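Local atomic coordinates of reticulocyte binding protein (Streptococcus agalactiae COH1, PDB entry 3FAW), a protein that probably hydrolyses alpha-1,6 glucosidic links of pullulan and related alpha-glucans as a pullulanase anchored to the streptococcal cell wall. Residues 591-594 with 595-599; 580-583 with 584-588; 801-804 with 805-809; 370-373 with 374-377; 225-228 with 229-233. All blocks are in the same frame, centred on the assembly; numbering follows the deposited sequence.

Contact 1. Residues 591-594 with 595-599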
loop_
_atom_site.group_PDB
_atom_site.type_symbol
_atom_site.label_atom_id
_atom_site.label_comp_id
_atom_site.label_asym_id
_atom_site.label_seq_id
_atom_site.Cartn_x
_atom_site.Cartn_y
_atom_site.Cartn_z
ATOM N N LYS A 591 -23.391 21.711 -8.769
ATOM C CA LYS A 591 -24.832 21.909 -8.983
ATOM C C LYS A 591 -25.143 22.569 -10.333
ATOM O O LYS A 591 -26.190 22.303 -10.926
ATOM C CB LYS A 591 -25.437 22.745 -7.848
ATOM C CG LYS A 591 -26.966 22.789 -7.855
ATOM C CD LYS A 591 -27.526 23.579 -6.678
ATOM C CE LYS A 591 -27.441 22.807 -5.364
ATOM N NZ LYS A 591 -28.297 21.588 -5.365
ATOM N N VAL A 592 -24.241 23.432 -10.802
ATOM C CA VAL A 592 -24.397 24.105 -12.097
ATOM C C VAL A 592 -23.328 23.739 -13.137
ATOM O O VAL A 592 -23.518 23.995 -14.327
ATOM C CB VAL A 592 -24.393 25.645 -11.936
ATOM C CG1 VAL A 592 -25.494 26.084 -10.988
ATOM C CG2 VAL A 592 -23.030 26.137 -11.455
ATOM N N ALA A 593 -22.215 23.150 -12.697
ATOM C CA ALA A 593 -21.077 22.889 -13.586
ATOM C C ALA A 593 -20.697 21.402 -13.684
ATOM O O ALA A 593 -19.561 21.075 -14.034
ATOM C CB ALA A 593 -19.873 23.711 -13.137
ATOM N N GLU A 594 -21.649 20.513 -13.398
ATOM C CA GLU A 594 -21.421 19.062 -13.469
ATOM C C GLU A 594 -20.871 18.613 -14.826
ATOM O O GLU A 594 -19.959 17.786 -14.895
ATOM C CB GLU A 594 -22.723 18.305 -13.160
ATOM C CG GLU A 594 -22.684 16.797 -13.445
ATOM C CD GLU A 594 -23.833 16.038 -12.794
ATOM O OE1 GLU A 594 -24.935 16.612 -12.662
ATOM O OE2 GLU A 594 -23.632 14.864 -12.421
ATOM N N GLU A 595 -21.439 19.161 -15.894
ATOM C CA GLU A 595 -21.086 18.783 -17.262
ATOM C C GLU A 595 -19.643 19.178 -17.620
ATOM O O GLU A 595 -18.905 18.384 -18.204
ATOM C CB GLU A 595 -22.087 19.421 -18.233
ATOM C CG GLU A 595 -21.865 19.126 -19.713
ATOM C CD GLU A 595 -22.148 17.688 -20.091
ATOM O OE1 GLU A 595 -22.622 16.912 -19.234
ATOM O OE2 GLU A 595 -21.896 17.335 -21.261
ATOM N N ASP A 596 -19.250 20.395 -17.255
ATOM C CA ASP A 596 -17.898 20.869 -17.522
ATOM C C ASP A 596 -16.871 20.050 -16.745
ATOM O O ASP A 596 -15.848 19.637 -17.291
ATOM C CB ASP A 596 -17.769 22.352 -17.164
ATOM C CG ASP A 596 -16.434 22.937 -17.579
ATOM O OD1 ASP A 596 -16.115 22.897 -18.786
ATOM O OD2 ASP A 596 -15.705 23.439 -16.698
ATOM N N ILE A 597 -17.155 19.820 -15.467
ATOM C CA ILE A 597 -16.272 19.044 -14.601
ATOM C C ILE A 597 -15.997 17.662 -15.206
ATOM O O ILE A 597 -14.849 17.224 -15.238
ATOM C CB ILE A 597 -16.846 18.921 -13.163
ATOM C CG1 ILE A 597 -16.830 20.288 -12.462
ATOM C CG2 ILE A 597 -16.040 17.916 -12.343
ATOM C CD1 ILE A 597 -17.653 20.343 -11.184
ATOM N N HIS A 598 -17.041 16.994 -15.699
ATOM C CA HIS A 598 -16.891 15.668 -16.311
ATOM C C HIS A 598 -16.172 15.709 -17.664
ATOM O O HIS A 598 -15.447 14.779 -18.006
ATOM C CB HIS A 598 -18.244 14.962 -16.446
ATOM C CG HIS A 598 -18.742 14.370 -15.164
ATOM N ND1 HIS A 598 -19.218 15.142 -14.127
ATOM C CD2 HIS A 598 -18.831 13.085 -14.747
ATOM C CE1 HIS A 598 -19.580 14.359 -13.127
ATOM N NE2 HIS A 598 -19.357 13.106 -13.478
ATOM N N ARG A 599 -16.369 16.781 -18.429
ATOM C CA ARG A 599 -15.623 16.966 -19.675
ATOM C C ARG A 599 -14.120 17.002 -19.387
ATOM O O ARG A 599 -13.338 16.355 -20.079
ATOM C CB ARG A 599 -16.079 18.234 -20.410
ATOM C CG ARG A 599 -17.381 18.046 -21.172
ATOM C CD ARG A 599 -17.851 19.324 -21.843
ATOM N NE ARG A 599 -19.199 19.163 -22.386
ATOM C CZ ARG A 599 -19.898 20.117 -22.999
ATOM N NH1 ARG A 599 -19.389 21.337 -23.161
ATOM N NH2 ARG A 599 -21.116 19.850 -23.452
HETATM O O HOH W 1 -23.823 20.998 -15.824
#
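E594 and H598 meet one helical turn apart, and hydrogen bonds carry most of this contact. The carbonyl oxygen of E594 is gripped twice: H598 N donates to E594 O at 3.1 Å, and the ring atom H598 ND1 at 2.9 Å. The two donors come from opposite faces of the carbonyl plane. With chi1 at -78°, CG of H598 sits beside its own backbone N, which folds the imidazole back along the preceding turn, where the ND1 bond helps to hold its rotation. I597 N makes a straighter bond to A593 O, at 3.1 Å and 170°. At E595 the helix is kinked, and a water stands in there: it accepts from E595 N at 3.0 Å and gives a weak bond to V592 O.

A weakly bonded salt bridge lies within 595-599, OE2 of E595 meeting NE and NH2 of R599 at 3.4 Å each; D596 pairs with R600.

Apolar packing within the turn is slight, I597 CD1 to A593 CB at 4.5 Å; helix 578-586 also covers I597. Against the carbonyl, I597 CG1 lies 3.2 Å from A593 O. The imidazole meets the ring of H579, and its NE2 is weakly hydrogen-bonded to Y623 O. The arrangement is that of a kinked first turn of a long alpha-helix, 590-609, with a histidine side chain doubling a backbone i to i-4 bond.

Contact 2. Residues 580-583 with 584-588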
loop_
_atom_site.group_PDB
_atom_site.type_symbol
_atom_site.label_atom_id
_atom_site.label_comp_id
_atom_site.label_asym_id
_atom_site.label_seq_id
_atom_site.Cartn_x
_atom_site.Cartn_y
_atom_site.Cartn_z
ATOM N N ASP A 580 -13.765 15.909 -7.439
ATOM C CA ASP A 580 -13.757 16.957 -6.420
ATOM C C ASP A 580 -12.580 17.923 -6.562
ATOM O O ASP A 580 -12.728 19.121 -6.316
ATOM C CB ASP A 580 -13.764 16.341 -5.015
ATOM C CG ASP A 580 -15.064 15.605 -4.691
ATOM O OD1 ASP A 580 -16.063 15.731 -5.428
ATOM O OD2 ASP A 580 -15.087 14.896 -3.670
ATOM N N VAL A 581 -11.417 17.408 -6.952
ATOM C CA VAL A 581 -10.226 18.245 -7.142
ATOM C C VAL A 581 -10.351 19.109 -8.405
ATOM O O VAL A 581 -9.876 20.241 -8.439
ATOM C CB VAL A 581 -8.926 17.400 -7.180
ATOM C CG1 VAL A 581 -8.794 16.641 -8.508
ATOM C CG2 VAL A 581 -7.713 18.281 -6.934
ATOM N N ILE A 582 -11.005 18.578 -9.436
ATOM C CA ILE A 582 -11.321 19.363 -10.631
ATOM C C ILE A 582 -12.244 20.535 -10.285
ATOM O O ILE A 582 -11.977 21.667 -10.678
ATOM C CB ILE A 582 -11.955 18.492 -11.742
ATOM C CG1 ILE A 582 -10.879 17.632 -12.410
ATOM C CG2 ILE A 582 -12.649 19.366 -12.791
ATOM C CD1 ILE A 582 -11.428 16.537 -13.311
ATOM N N ALA A 583 -13.313 20.259 -9.537
ATOM C CA ALA A 583 -14.274 21.289 -9.126
ATOM C C ALA A 583 -13.624 22.351 -8.240
ATOM O O ALA A 583 -13.932 23.545 -8.356
ATOM C CB ALA A 583 -15.460 20.654 -8.403
ATOM N N LYS A 584 -12.732 21.907 -7.355
ATOM C CA LYS A 584 -11.956 22.811 -6.506
ATOM C C LYS A 584 -10.983 23.651 -7.327
ATOM O O LYS A 584 -10.872 24.859 -7.115
ATOM C CB LYS A 584 -11.183 22.019 -5.440
ATOM C CG LYS A 584 -10.139 22.828 -4.664
ATOM C CD LYS A 584 -10.760 23.968 -3.869
ATOM C CE LYS A 584 -9.701 24.759 -3.107
ATOM N NZ LYS A 584 -10.300 25.853 -2.292
ATOM N N SER A 585 -10.291 23.005 -8.264
ATOM C CA SER A 585 -9.244 23.668 -9.050
ATOM C C SER A 585 -9.779 24.783 -9.948
ATOM O O SER A 585 -9.160 25.841 -10.061
ATOM C CB SER A 585 -8.467 22.642 -9.875
ATOM O OG SER A 585 -7.751 21.756 -9.025
ATOM N N ILE A 586 -10.928 24.541 -10.576
ATOM C CA ILE A 586 -11.605 25.560 -11.393
ATOM C C ILE A 586 -12.539 26.455 -10.568
ATOM O O ILE A 586 -13.063 27.443 -11.088
ATOM C CB ILE A 586 -12.414 24.924 -12.569
ATOM C CG1 ILE A 586 -13.644 24.161 -12.061
ATOM C CG2 ILE A 586 -11.521 24.014 -13.399
ATOM C CD1 ILE A 586 -14.392 23.388 -13.142
ATOM N N ASN A 587 -12.752 26.100 -9.300
ATOM C CA ASN A 587 -13.664 26.816 -8.401
ATOM C C ASN A 587 -15.083 26.951 -8.965
ATOM O O ASN A 587 -15.575 28.060 -9.190
ATOM C CB ASN A 587 -13.097 28.197 -8.026
ATOM C CG ASN A 587 -13.900 28.883 -6.920
ATOM O OD1 ASN A 587 -14.200 30.078 -6.997
ATOM N ND2 ASN A 587 -14.263 28.120 -5.896
ATOM N N LYS A 588 -15.734 25.814 -9.193
ATOM C CA LYS A 588 -17.112 25.801 -9.683
ATOM C C LYS A 588 -17.998 24.836 -8.882
ATOM O O LYS A 588 -17.531 23.811 -8.382
ATOM C CB LYS A 588 -17.136 25.455 -11.171
ATOM C CG LYS A 588 -16.546 26.551 -12.052
ATOM C CD LYS A 588 -16.727 26.244 -13.531
ATOM C CE LYS A 588 -16.274 27.409 -14.393
ATOM N NZ LYS A 588 -16.527 27.167 -15.840
#
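A583 sits where helix 578-586 comes to its end, and its carbonyl does the closing. K588 N donates to A583 O at 3.0 Å, in the carbonyl plane, while N587 N makes a weak bond to K584 O. With N587 at positive phi (55°), this is a Schellman motif, and it bends the chain back over the last turn. The methyl group of A583 is consequently approached by the returning backbone, CB lying 3.8 Å from K588 O.

K584, next in the chain, bonds back to the turn before: its N donates to D580 O at 3.0 Å, and its CB rests against that oxygen. From there the chain bends at chi2 (62°) and leads its amine away from the helix to the backbone oxygen of L649, which binds NZ.

I582 offers its carbonyl to I586 N at 3.1 Å and its CG2 to I586 CD1 at 4.4 Å. The isoleucine at 586 takes the crowded position, CG1 between backbone N and carbonyl carbon (chi1 70°), which lays CG1 3.3 Å from I582 O. On the adjoining face S585 grips V581 O twice, with OG at 2.7 Å and N at 2.8 Å, from opposite faces of the carbonyl plane. The hydroxyl of this buried serine is thereby satisfied within its own helix.

D580 OD1 and OD2 reach T626 OG1 and K627 N in the loop after strand 614-618, the eighth of the barrel. Elsewhere on the helix, I582 and A583 pack on I597 of helix 590-609, which follows directly in the chain.

Contact 3. Residues 801-804 with 805-809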
loop_
_atom_site.group_PDB
_atom_site.type_symbol
_atom_site.label_atom_id
_atom_site.label_comp_id
_atom_site.label_asym_id
_atom_site.label_seq_id
_atom_site.Cartn_x
_atom_site.Cartn_y
_atom_site.Cartn_z
ATOM N N LEU A 801 -6.305 20.034 -37.776
ATOM C CA LEU A 801 -7.539 19.617 -37.112
ATOM C C LEU A 801 -8.060 20.776 -36.269
ATOM O O LEU A 801 -7.292 21.408 -35.548
ATOM C CB LEU A 801 -7.267 18.415 -36.201
ATOM C CG LEU A 801 -7.416 17.014 -36.800
ATOM C CD1 LEU A 801 -6.664 16.872 -38.112
ATOM C CD2 LEU A 801 -6.951 15.977 -35.794
ATOM N N LEU A 802 -9.356 21.059 -36.370
ATOM C CA LEU A 802 -10.012 22.032 -35.502
ATOM C C LEU A 802 -10.762 21.274 -34.413
ATOM O O LEU A 802 -11.709 20.537 -34.703
ATOM C CB LEU A 802 -10.978 22.913 -36.297
ATOM C CG LEU A 802 -11.780 23.963 -35.518
ATOM C CD1 LEU A 802 -10.858 24.896 -34.729
ATOM C CD2 LEU A 802 -12.662 24.759 -36.470
ATOM N N ILE A 803 -10.339 21.461 -33.166
ATOM C CA ILE A 803 -10.874 20.693 -32.047
ATOM C C ILE A 803 -11.626 21.586 -31.065
ATOM O O ILE A 803 -11.128 22.640 -30.664
ATOM C CB ILE A 803 -9.755 19.929 -31.306
ATOM C CG1 ILE A 803 -9.010 19.010 -32.282
ATOM C CG2 ILE A 803 -10.336 19.121 -30.139
ATOM C CD1 ILE A 803 -7.864 18.259 -31.655
ATOM N N ASP A 804 -12.829 21.149 -30.689
ATOM C CA ASP A 804 -13.672 21.860 -29.723
ATOM C C ASP A 804 -12.993 21.978 -28.354
ATOM O O ASP A 804 -12.142 21.160 -28.010
ATOM C CB ASP A 804 -15.009 21.124 -29.535
ATOM C CG ASP A 804 -16.033 21.440 -30.620
ATOM O OD1 ASP A 804 -15.654 21.847 -31.742
ATOM O OD2 ASP A 804 -17.237 21.259 -30.339
ATOM N N PRO A 805 -13.381 22.988 -27.556
ATOM C CA PRO A 805 -12.850 23.079 -26.190
ATOM C C PRO A 805 -13.192 21.859 -25.325
ATOM O O PRO A 805 -14.243 21.246 -25.512
ATOM C CB PRO A 805 -13.525 24.337 -25.628
ATOM C CG PRO A 805 -14.688 24.602 -26.517
ATOM C CD PRO A 805 -14.315 24.084 -27.862
ATOM N N LEU A 806 -12.293 21.516 -24.403
ATOM C CA LEU A 806 -12.485 20.387 -23.486
ATOM C C LEU A 806 -12.883 19.090 -24.206
ATOM O O LEU A 806 -13.834 18.409 -23.808
ATOM C CB LEU A 806 -13.522 20.754 -22.419
ATOM C CG LEU A 806 -13.253 22.059 -21.659
ATOM C CD1 LEU A 806 -14.214 22.193 -20.490
ATOM C CD2 LEU A 806 -11.806 22.125 -21.170
ATOM N N THR A 807 -12.138 18.758 -25.258
ATOM C CA THR A 807 -12.440 17.598 -26.103
ATOM C C THR A 807 -11.179 16.772 -26.372
ATOM O O THR A 807 -10.099 17.326 -26.605
ATOM C CB THR A 807 -13.053 18.038 -27.455
ATOM O OG1 THR A 807 -14.252 18.788 -27.219
ATOM C CG2 THR A 807 -13.373 16.833 -28.341
ATOM N N ALA A 808 -11.329 15.448 -26.326
ATOM C CA ALA A 808 -10.253 14.523 -26.684
ATOM C C ALA A 808 -10.607 13.808 -27.984
ATOM O O ALA A 808 -11.720 13.306 -28.129
ATOM C CB ALA A 808 -10.024 13.509 -25.562
ATOM N N ILE A 809 -9.664 13.773 -28.923
ATOM C CA ILE A 809 -9.847 13.056 -30.186
ATOM C C ILE A 809 -8.723 12.039 -30.403
ATOM O O ILE A 809 -7.548 12.373 -30.269
ATOM C CB ILE A 809 -9.879 14.015 -31.404
ATOM C CG1 ILE A 809 -10.876 15.163 -31.190
ATOM C CG2 ILE A 809 -10.253 13.251 -32.667
ATOM C CD1 ILE A 809 -12.319 14.726 -31.137
#
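I803 and T807 pack closely on the inner side of this turn. CG2 of I803 lies 4.0 Å from T807 CB and 4.1 Å from I809 CG1, so a single methyl branch touches two residues. It can do so because CG2 stands anti to the backbone N (CG1 at chi1 -57°), which sets it beside the carbonyl carbon, on the side of the returning strand. F752 of strand 748-754 also contacts the isoleucine. T807 OG1 stays within its own turn, donating to P805 O at 3.0 Å from well above the carbonyl plane.

The outer side is looser. The carboxylate of D804 leads away from the turn and the P805 ring is partly exposed; CG of D804 comes no nearer than 4.2 Å to P805 CD. N754 ties the corner, its ND2 bonding I803 O and, weakly, D804 O. L806, at positive phi (50°), and T807 stand together against N754 as a G1 beta bulge. The whole is a beta-arch of the C-terminal domain: it carries the chain from strand 800-803 of a three-stranded sheet to strand 807-813 of a five-stranded one, as in the C-domain beta-sandwiches of the alpha-amylase family.

Contact 4. Residues 370-373 with 374-377; sequences AELK and QLIH
A370, E371, L372 and K373 pass their carbonyls to Q374, L375, I376 and H377 in four consecutive alpha-helical bonds, of which H377 N to K373 O is the shortest at 2.9 Å and L375 N to E371 O the straightest at 168°. L372 carries the side-chain packing. Standing anti to the backbone N (chi1 -178°), its CG is 3.9 Å from I376 CD1, and its CD1 is 4.3 Å from L375 CD2, so the leucine touches both the i+3 and the i+4 neighbour. I376 leans back over the turn: its CG1 lies 3.2 Å from L372 O.

K373 and E371 find their polar partners outside the turn. K373 runs out extended, and the NZ of this buried lysine is held by a salt bridge to E448 OE2 and by the carbonyl oxygens of P246 and L249. S359 OG and E360 N hold one carboxylate oxygen of E371 each. The apolar face is covered by F449 of helix 432-449, against L372 and I376, and by F295, against L372 and L375. This is an amphipathic outer helix of the catalytic TIM barrel, 367-381, which leads into strand 385-390 in the beta-alpha succession of that fold.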
loop_
_atom_site.group_PDB
_atom_site.type_symbol
_atom_site.label_atom_id
_atom_site.label_comp_id
_atom_site.label_asym_id
_atom_site.label_seq_id
_atom_site.Cartn_x
_atom_site.Cartn_y
_atom_site.Cartn_z
ATOM N N ALA A 370 -11.398 -18.817 3.872
ATOM C CA ALA A 370 -12.252 -19.398 2.838
ATOM C C ALA A 370 -12.957 -18.315 2.006
ATOM O O ALA A 370 -13.090 -18.441 0.790
ATOM C CB ALA A 370 -13.278 -20.330 3.472
ATOM N N GLU A 371 -13.396 -17.249 2.669
ATOM C CA GLU A 371 -14.107 -16.158 1.997
ATOM C C GLU A 371 -13.226 -15.330 1.050
ATOM O O GLU A 371 -13.686 -14.931 -0.018
ATOM C CB GLU A 371 -14.751 -15.239 3.031
ATOM C CG GLU A 371 -15.914 -15.868 3.778
ATOM C CD GLU A 371 -16.272 -15.096 5.028
ATOM O OE1 GLU A 371 -15.393 -14.916 5.896
ATOM O OE2 GLU A 371 -17.432 -14.660 5.143
ATOM N N LEU A 372 -11.975 -15.066 1.437
ATOM C CA LEU A 372 -11.054 -14.327 0.562
ATOM C C LEU A 372 -10.599 -15.195 -0.616
ATOM O O LEU A 372 -10.496 -14.713 -1.741
ATOM C CB LEU A 372 -9.841 -13.790 1.337
ATOM C CG LEU A 372 -8.844 -12.947 0.516
ATOM C CD1 LEU A 372 -9.541 -11.763 -0.170
ATOM C CD2 LEU A 372 -7.684 -12.451 1.380
ATOM N N LYS A 373 -10.322 -16.469 -0.353
ATOM C CA LYS A 373 -9.984 -17.413 -1.417
ATOM C C LYS A 373 -11.094 -17.518 -2.465
ATOM O O LYS A 373 -10.815 -17.598 -3.661
ATOM C CB LYS A 373 -9.693 -18.802 -0.839
ATOM C CG LYS A 373 -8.318 -18.968 -0.199
ATOM C CD LYS A 373 -8.145 -20.402 0.264
ATOM C CE LYS A 373 -6.815 -20.662 0.926
ATOM N NZ LYS A 373 -6.513 -22.129 0.929
ATOM N N GLN A 374 -12.345 -17.520 -2.014
ATOM C CA GLN A 374 -13.497 -17.639 -2.911
ATOM C C GLN A 374 -13.651 -16.395 -3.782
ATOM O O GLN A 374 -13.859 -16.503 -4.992
ATOM C CB GLN A 374 -14.783 -17.891 -2.114
ATOM C CG GLN A 374 -16.026 -18.169 -2.973
ATOM C CD GLN A 374 -15.929 -19.467 -3.761
ATOM O OE1 GLN A 374 -16.026 -19.473 -4.989
ATOM N NE2 GLN A 374 -15.736 -20.571 -3.055
ATOM N N LEU A 375 -13.548 -15.220 -3.166
ATOM C CA LEU A 375 -13.540 -13.959 -3.904
ATOM C C LEU A 375 -12.430 -13.944 -4.966
ATOM O O LEU A 375 -12.661 -13.529 -6.097
ATOM C CB LEU A 375 -13.353 -12.774 -2.944
ATOM C CG LEU A 375 -13.123 -11.398 -3.581
ATOM C CD1 LEU A 375 -14.298 -11.017 -4.475
ATOM C CD2 LEU A 375 -12.882 -10.337 -2.516
ATOM N N ILE A 376 -11.236 -14.403 -4.592
ATOM C CA ILE A 376 -10.080 -14.405 -5.499
ATOM C C ILE A 376 -10.271 -15.405 -6.650
ATOM O O ILE A 376 -9.921 -15.118 -7.792
ATOM C CB ILE A 376 -8.762 -14.680 -4.730
ATOM C CG1 ILE A 376 -8.397 -13.461 -3.874
ATOM C CG2 ILE A 376 -7.626 -14.985 -5.691
ATOM C CD1 ILE A 376 -7.205 -13.671 -2.943
ATOM N N HIS A 377 -10.855 -16.559 -6.337
ATOM C CA HIS A 377 -11.246 -17.550 -7.347
ATOM C C HIS A 377 -12.310 -16.976 -8.293
ATOM O O HIS A 377 -12.266 -17.217 -9.495
ATOM C CB HIS A 377 -11.763 -18.822 -6.660
ATOM C CG HIS A 377 -11.835 -20.023 -7.557
ATOM N ND1 HIS A 377 -10.717 -20.598 -8.127
ATOM C CD2 HIS A 377 -12.888 -20.779 -7.952
ATOM C CE1 HIS A 377 -11.082 -21.643 -8.850
ATOM N NE2 HIS A 377 -12.394 -21.777 -8.757
#

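Contact 5. Residues 225-228 with 229-233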
loop_
_atom_site.group_PDB
_atom_site.type_symbol
_atom_site.label_atom_id
_atom_site.label_comp_id
_atom_site.label_asym_id
_atom_site.label_seq_id
_atom_site.Cartn_x
_atom_site.Cartn_y
_atom_site.Cartn_z
ATOM N N ALA A 225 -9.224 -14.399 16.668
ATOM C CA ALA A 225 -10.555 -14.271 17.258
ATOM C C ALA A 225 -11.178 -12.952 16.815
ATOM O O ALA A 225 -10.459 -11.998 16.517
ATOM C CB ALA A 225 -10.474 -14.327 18.778
ATOM N N GLU A 226 -12.509 -12.905 16.763
ATOM C CA GLU A 226 -13.221 -11.660 16.458
ATOM C C GLU A 226 -12.671 -10.539 17.343
ATOM O O GLU A 226 -12.465 -10.732 18.543
ATOM C CB GLU A 226 -14.747 -11.812 16.615
ATOM C CG GLU A 226 -15.289 -11.996 18.050
ATOM C CD GLU A 226 -14.946 -13.340 18.685
ATOM O OE1 GLU A 226 -14.490 -14.263 17.976
ATOM O OE2 GLU A 226 -15.137 -13.474 19.909
ATOM N N TRP A 227 -12.410 -9.386 16.734
ATOM C CA TRP A 227 -11.639 -8.317 17.378
ATOM C C TRP A 227 -12.453 -7.030 17.519
ATOM O O TRP A 227 -13.082 -6.558 16.564
ATOM C CB TRP A 227 -10.347 -8.067 16.588
ATOM C CG TRP A 227 -9.523 -6.895 17.044
ATOM C CD1 TRP A 227 -9.147 -5.823 16.288
ATOM C CD2 TRP A 227 -8.969 -6.678 18.350
ATOM N NE1 TRP A 227 -8.398 -4.953 17.042
ATOM C CE2 TRP A 227 -8.272 -5.451 18.309
ATOM C CE3 TRP A 227 -8.998 -7.396 19.552
ATOM C CZ2 TRP A 227 -7.608 -4.925 19.421
ATOM C CZ3 TRP A 227 -8.338 -6.874 20.657
ATOM C CH2 TRP A 227 -7.652 -5.649 20.583
ATOM N N ASP A 228 -12.442 -6.488 18.732
ATOM C CA ASP A 228 -13.051 -5.198 19.036
ATOM C C ASP A 228 -12.075 -4.435 19.924
ATOM O O ASP A 228 -11.899 -4.788 21.088
ATOM C CB ASP A 228 -14.401 -5.401 19.749
ATOM C CG ASP A 228 -15.060 -4.092 20.161
ATOM O OD1 ASP A 228 -14.630 -3.015 19.695
ATOM O OD2 ASP A 228 -16.016 -4.142 20.960
ATOM N N SER A 229 -11.444 -3.397 19.371
ATOM C CA SER A 229 -10.383 -2.662 20.084
ATOM C C SER A 229 -10.855 -1.945 21.352
ATOM O O SER A 229 -10.029 -1.561 22.185
ATOM C CB SER A 229 -9.656 -1.678 19.158
ATOM O OG SER A 229 -10.537 -0.744 18.561
ATOM N N ASN A 230 -12.168 -1.770 21.505
ATOM C CA ASN A 230 -12.730 -1.254 22.756
ATOM C C ASN A 230 -12.473 -2.174 23.957
ATOM O O ASN A 230 -12.490 -1.717 25.098
ATOM C CB ASN A 230 -14.237 -1.005 22.612
ATOM C CG ASN A 230 -14.556 0.228 21.779
ATOM O OD1 ASN A 230 -15.471 0.206 20.955
ATOM N ND2 ASN A 230 -13.809 1.310 21.993
ATOM N N THR A 231 -12.221 -3.456 23.700
ATOM C CA THR A 231 -11.991 -4.432 24.772
ATOM C C THR A 231 -10.568 -4.406 25.345
ATOM O O THR A 231 -10.288 -5.098 26.323
ATOM C CB THR A 231 -12.305 -5.877 24.303
ATOM O OG1 THR A 231 -11.357 -6.284 23.304
ATOM C CG2 THR A 231 -13.728 -5.971 23.741
ATOM N N VAL A 232 -9.674 -3.625 24.739
ATOM C CA VAL A 232 -8.291 -3.505 25.214
ATOM C C VAL A 232 -8.214 -3.093 26.682
ATOM O O VAL A 232 -8.945 -2.212 27.121
ATOM C CB VAL A 232 -7.490 -2.466 24.372
ATOM C CG1 VAL A 232 -6.238 -1.993 25.119
ATOM C CG2 VAL A 232 -7.115 -3.048 23.018
ATOM N N ASN A 233 -7.335 -3.746 27.438
ATOM C CA ASN A 233 -6.991 -3.298 28.794
ATOM C C ASN A 233 -5.477 -3.399 29.031
ATOM O O ASN A 233 -4.718 -3.620 28.086
ATOM C CB ASN A 233 -7.816 -4.051 29.862
ATOM C CG ASN A 233 -7.600 -5.558 29.841
ATOM O OD1 ASN A 233 -6.499 -6.042 29.600
ATOM N ND2 ASN A 233 -8.666 -6.307 30.117
HETATM O O HOH W 2 -13.227 -0.216 18.189
HETATM O O HOH W 3 -12.089 -8.229 21.047
#
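D228 and T231 close a single 3-10 turn at the end of an otherwise extended run: T231 N donates to D228 O at 2.9 Å from above the carbonyl plane, after which the chain straightens again at V232. That same D228 O takes a second bond from T231 OG1, at 2.7 Å and nearly along the C=O axis. The hydroxyl oxygen also accepts from a water, which in turn takes the N-H of D228, and this ties the threonine to both ends of the aspartate backbone.

The side chain of D228 accepts as well. With CG anti to the backbone N (chi1 177°), it turns OD1 toward the start of the 3-10 turn, where it accepts from N230 N at 3.3 Å, an Asx turn, though the amide arrives from well above the carboxylate plane. A second water bridges S229 OG, at 2.8 Å, and weakly D228 OD1.

W227 supplies the apolar side. Its indole lies alongside the turn, with S229 N over one face and S229 CA making an off-centre CH-pi contact, 4.1 Å from the centroid of the six-membered ring. At the far end W227 CH2 meets V232 CG2 at 3.6 Å, and the two side chains run at a slant to each other. W227 NE1 is satisfied by F322 O, and the rings of W227 and F322 meet at about 60°.

The loop lies between strands 212-216 and 241-242; W227 and S229 pair by backbone bonds with E326 and V324, and A225 with K240, while E226 touches Y202 of strand 202-209.

Contacts 1, 2 and 3 cluster on one side of the chain's centre. Contacts 1 and 2, on successive helices with centres about 10 Å apart, share a packed interface: I597 CD1 lies 3.6 Å from A583 CB, and A593 CB 3.8 Å from K588 CB. Contact 3, about 17 Å from contact 1 between centres, sets A808 against L603 and V606 and L806 beside R599 and R600, so the C-terminal domain rests on helix 590-609. Contact 4, also on the barrel, is about 39 Å from contacts 1 and 2, centre to centre. Contact 5, about 25 Å from contact 4 between centres, is the nearer to calcium: a bound ion lies about 8 Å from the S229 side chain, against about 12 Å from that of E371.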